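Local coordinates for inner membrane protein (Salmonella typhimurium LT2, PDB 2QJV), which is an uncharacterized IolB-like, cupin-clan protein that binds nickel and is probably a sugar isomerase acting on glucuronate-type substrates, at residues V126-R131 against L139-L144. The protein carries 2 engineered substitutions. Numbering follows the deposited sequence.
With SO4 (sulfate ion), chain I.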
ATOM      1  N   VAL A 126     -23.548 -21.068 -30.673  1.00 41.55           N
ATOM      2  CA  VAL A 126     -23.198 -20.791 -29.270  1.00 39.83           C
ATOM      3  C   VAL A 126     -23.860 -21.836 -28.383  1.00 40.16           C
ATOM      4  O   VAL A 126     -25.074 -21.995 -28.438  1.00 37.44           O
ATOM      5  CB  VAL A 126     -23.686 -19.383 -28.834  1.00 39.28           C
ATOM      6  CG1 VAL A 126     -23.443 -19.141 -27.321  1.00 35.44           C
ATOM      7  CG2 VAL A 126     -23.074 -18.287 -29.707  1.00 37.78           C
ATOM      8  N   GLY A 127     -23.081 -22.567 -27.586  1.00 40.95           N
ATOM      9  CA  GLY A 127     -23.647 -23.527 -26.649  1.00 39.11           C
ATOM     10  C   GLY A 127     -24.257 -22.804 -25.440  1.00 37.79           C
ATOM     11  O   GLY A 127     -23.569 -22.041 -24.782  1.00 34.95           O
ATOM     12  N   VAL A 128     -25.545 -23.039 -25.195  1.00 36.33           N
ATOM     13  CA  VAL A 128     -26.306 -22.436 -24.097  1.00 38.36           C
ATOM     14  C   VAL A 128     -26.465 -23.479 -23.013  1.00 38.16           C
ATOM     15  O   VAL A 128     -26.866 -24.607 -23.291  1.00 40.22           O
ATOM     16  CB  VAL A 128     -27.684 -21.925 -24.559  1.00 36.97           C
ATOM     17  CG1 VAL A 128     -28.527 -21.454 -23.370  1.00 38.79           C
ATOM     18  CG2 VAL A 128     -27.540 -20.810 -25.642  1.00 35.02           C
ATOM     19  N   GLU A 129     -26.100 -23.128 -21.780  1.00 40.74           N
ATOM     20  CA  GLU A 129     -26.227 -24.035 -20.640  1.00 44.85           C
ATOM     21  C   GLU A 129     -26.510 -23.262 -19.351  1.00 41.43           C
ATOM     22  O   GLU A 129     -26.181 -22.086 -19.222  1.00 32.91           O
ATOM     23  CB  GLU A 129     -24.990 -24.945 -20.485  1.00 44.95           C
ATOM     24  CG  GLU A 129     -23.687 -24.216 -20.335  1.00 49.41           C
ATOM     25  CD  GLU A 129     -22.471 -25.129 -20.032  1.00 52.84           C
ATOM     26  OE1 GLU A 129     -22.669 -26.353 -19.830  1.00 62.89           O
ATOM     27  OE2 GLU A 129     -21.320 -24.602 -19.988  1.00 48.83           O
ATOM     28  N   HIS A 130     -27.135 -23.953 -18.418  1.00 45.63           N
ATOM     29  CA  HIS A 130     -27.482 -23.419 -17.104  1.00 49.44           C
ATOM     30  C   HIS A 130     -26.607 -24.202 -16.146  1.00 50.97           C
ATOM     31  O   HIS A 130     -26.721 -25.411 -16.054  1.00 56.13           O
ATOM     32  CB  HIS A 130     -28.978 -23.564 -16.817  1.00 49.57           C
ATOM     33  CG  HIS A 130     -29.856 -22.710 -17.696  1.00 54.53           C
ATOM     34  ND1 HIS A 130     -30.359 -23.142 -18.908  1.00 63.53           N
ATOM     35  CD2 HIS A 130     -30.329 -21.448 -17.530  1.00 60.83           C
ATOM     36  CE1 HIS A 130     -31.097 -22.188 -19.451  1.00 59.31           C
ATOM     37  NE2 HIS A 130     -31.108 -21.155 -18.628  1.00 59.06           N
ATOM     38  N   ARG A 131     -25.736 -23.503 -15.443  0.50 51.84           N
ATOM     39  CA  ARG A 131     -24.816 -24.120 -14.522  0.50 52.34           C
ATOM     40  C   ARG A 131     -25.325 -23.869 -13.103  0.50 51.83           C
ATOM     41  O   ARG A 131     -25.973 -22.869 -12.844  0.50 47.88           O
ATOM     42  CB  ARG A 131     -23.440 -23.530 -14.770  0.50 53.97           C
ATOM     43  CG  ARG A 131     -22.282 -24.223 -14.097  0.50 59.99           C
ATOM     44  CD  ARG A 131     -20.984 -23.655 -14.659  0.50 61.27           C
ATOM     45  NE  ARG A 131     -20.653 -24.205 -15.981  0.50 64.53           N
ATOM     46  CZ  ARG A 131     -19.834 -23.638 -16.871  0.50 60.15           C
ATOM     47  NH1 ARG A 131     -19.274 -22.450 -16.640  0.50 63.71           N
ATOM     48  NH2 ARG A 131     -19.605 -24.251 -18.028  0.50 47.95           N
ATOM     49  N   LEU A 139     -26.732 -18.540 -16.273  1.00 36.53           N
ATOM     50  CA  LEU A 139     -26.918 -18.815 -17.671  1.00 34.62           C
ATOM     51  C   LEU A 139     -25.536 -18.606 -18.274  1.00 34.65           C
ATOM     52  O   LEU A 139     -24.906 -17.578 -18.039  1.00 33.70           O
ATOM     53  CB  LEU A 139     -27.982 -17.895 -18.294  1.00 34.09           C
ATOM     54  CG  LEU A 139     -28.106 -17.859 -19.808  1.00 34.75           C
ATOM     55  CD1 LEU A 139     -28.523 -19.249 -20.363  1.00 31.85           C
ATOM     56  CD2 LEU A 139     -29.108 -16.797 -20.206  1.00 35.09           C
ATOM     57  N   VAL A 140     -25.081 -19.581 -19.070  1.00 32.47           N
ATOM     58  CA  VAL A 140     -23.771 -19.576 -19.695  1.00 32.67           C
ATOM     59  C   VAL A 140     -23.925 -19.743 -21.234  1.00 32.41           C
ATOM     60  O   VAL A 140     -24.691 -20.591 -21.689  1.00 33.95           O
ATOM     61  CB  VAL A 140     -22.875 -20.686 -19.070  1.00 32.54           C
ATOM     62  CG1 VAL A 140     -21.461 -20.766 -19.724  1.00 31.95           C
ATOM     63  CG2 VAL A 140     -22.814 -20.528 -17.519  1.00 32.77           C
ATOM     64  N   HIS A 141     -23.272 -18.847 -21.973  1.00 33.30           N
ATOM     65  CA  HIS A 141     -23.165 -18.862 -23.431  1.00 34.45           C
ATOM     66  C   HIS A 141     -21.718 -19.117 -23.832  1.00 32.49           C
ATOM     67  O   HIS A 141     -20.829 -18.242 -23.695  1.00 34.80           O
ATOM     68  CB  HIS A 141     -23.629 -17.551 -24.074  1.00 34.81           C
ATOM     69  CG  HIS A 141     -25.085 -17.223 -23.874  1.00 36.95           C
ATOM     70  ND1 HIS A 141     -25.563 -15.935 -23.993  1.00 34.78           N
ATOM     71  CD2 HIS A 141     -26.154 -17.992 -23.546  1.00 35.86           C
ATOM     72  CE1 HIS A 141     -26.870 -15.934 -23.784  1.00 35.62           C
ATOM     73  NE2 HIS A 141     -27.255 -17.170 -23.497  1.00 35.12           N
ATOM     74  N   ASN A 142     -21.461 -20.338 -24.309  1.00 34.17           N
ATOM     75  CA  ASN A 142     -20.120 -20.729 -24.785  1.00 35.77           C
ATOM     76  C   ASN A 142     -19.901 -20.268 -26.221  1.00 36.95           C
ATOM     77  O   ASN A 142     -20.209 -20.983 -27.192  1.00 38.30           O
ATOM     78  CB  ASN A 142     -19.915 -22.247 -24.615  1.00 37.23           C
ATOM     79  CG  ASN A 142     -19.875 -22.659 -23.145  1.00 38.07           C
ATOM     80  OD1 ASN A 142     -20.733 -23.419 -22.661  1.00 41.33           O
ATOM     81  ND2 ASN A 142     -18.906 -22.125 -22.421  1.00 33.06           N
ATOM     82  N   ILE A 143     -19.418 -19.032 -26.330  1.00 36.82           N
ATOM     83  CA  ILE A 143     -19.125 -18.394 -27.616  1.00 38.00           C
ATOM     84  C   ILE A 143     -17.982 -19.125 -28.364  1.00 38.42           C
ATOM     85  O   ILE A 143     -18.115 -19.450 -29.532  1.00 36.78           O
ATOM     86  CB  ILE A 143     -18.812 -16.884 -27.457  1.00 38.65           C
ATOM     87  CG1 ILE A 143     -20.068 -16.133 -26.975  1.00 40.24           C
ATOM     88  CG2 ILE A 143     -18.235 -16.295 -28.798  1.00 37.39           C
ATOM     89  CD1 ILE A 143     -19.816 -14.722 -26.487  1.00 40.48           C
ATOM     90  N   LEU A 144     -16.893 -19.405 -27.668  1.00 35.89           N
ATOM     91  CA  LEU A 144     -15.736 -20.025 -28.253  1.00 35.78           C
ATOM     92  C   LEU A 144     -15.068 -20.967 -27.246  1.00 33.80           C
ATOM     93  O   LEU A 144     -14.080 -20.610 -26.599  1.00 36.73           O
ATOM     94  CB  LEU A 144     -14.771 -18.963 -28.801  1.00 38.20           C
ATOM     95  CG  LEU A 144     -13.585 -19.458 -29.663  1.00 41.33           C
ATOM     96  CD1 LEU A 144     -14.010 -20.523 -30.697  1.00 36.37           C
ATOM     97  CD2 LEU A 144     -12.905 -18.241 -30.301  1.00 36.55           C
TER
HETATM   98  S   SO4 I 276     -33.246 -17.962 -19.009  1.00 79.89           S
HETATM   99  O1  SO4 I 276     -33.013 -19.074 -19.954  1.00 76.89           O
HETATM  100  O2  SO4 I 276     -32.295 -18.199 -17.913  1.00 68.86           O
HETATM  101  O3  SO4 I 276     -34.612 -17.990 -18.460  1.00 84.65           O
HETATM  102  O4  SO4 I 276     -33.116 -16.664 -19.699  1.00 58.27           O
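In the beta hairpin at the margin of a cupin sheet, Glu129 and Val140 form an antiparallel hydrogen-bonded pair: Val140 N gives its hydrogen to Glu129 O at 2.7 Å, and Glu129 N returns one to Val140 O. Gly127 and Asn142 make the next such pair; here Asn142 N to Gly127 O is good at 2.8 Å, while the return bond from Gly127 N to Asn142 O is weak. Strand 127-131 is outermost in its sheet within the chain, and strand 154-160 pairs with the other side of strand 138-142. Glu129 and Val140 run side by side on one face, CG of the glutamate 3.8 Å from CB of the valine. CG of Glu129 sits between backbone N and carbonyl carbon (chi1 57°), and the chain extends from there; in one of the two modelled conformers of Arg131, NH2 meets OE2 in a salt bridge, and Val140 CG2 then lies over one guanidinium face, offset toward its rim. Val128, His130, Leu139 and His141 share the other face. Val128 CG2 lies 3.8 Å from CD2 of His141, whose ND1 is hydrogen-bonded to OE2 of Glu157. Leu139 CD1 touches Val128 CG1 and also packs over the His130 ring, a CH-pi contact 4.0 Å from the centroid. At that ring's edge, His130 NE2 shares its hydrogen between two oxygens of a sulfate also held by Arg81, O1 at 3.1 Å and O2 at 3.3 Å.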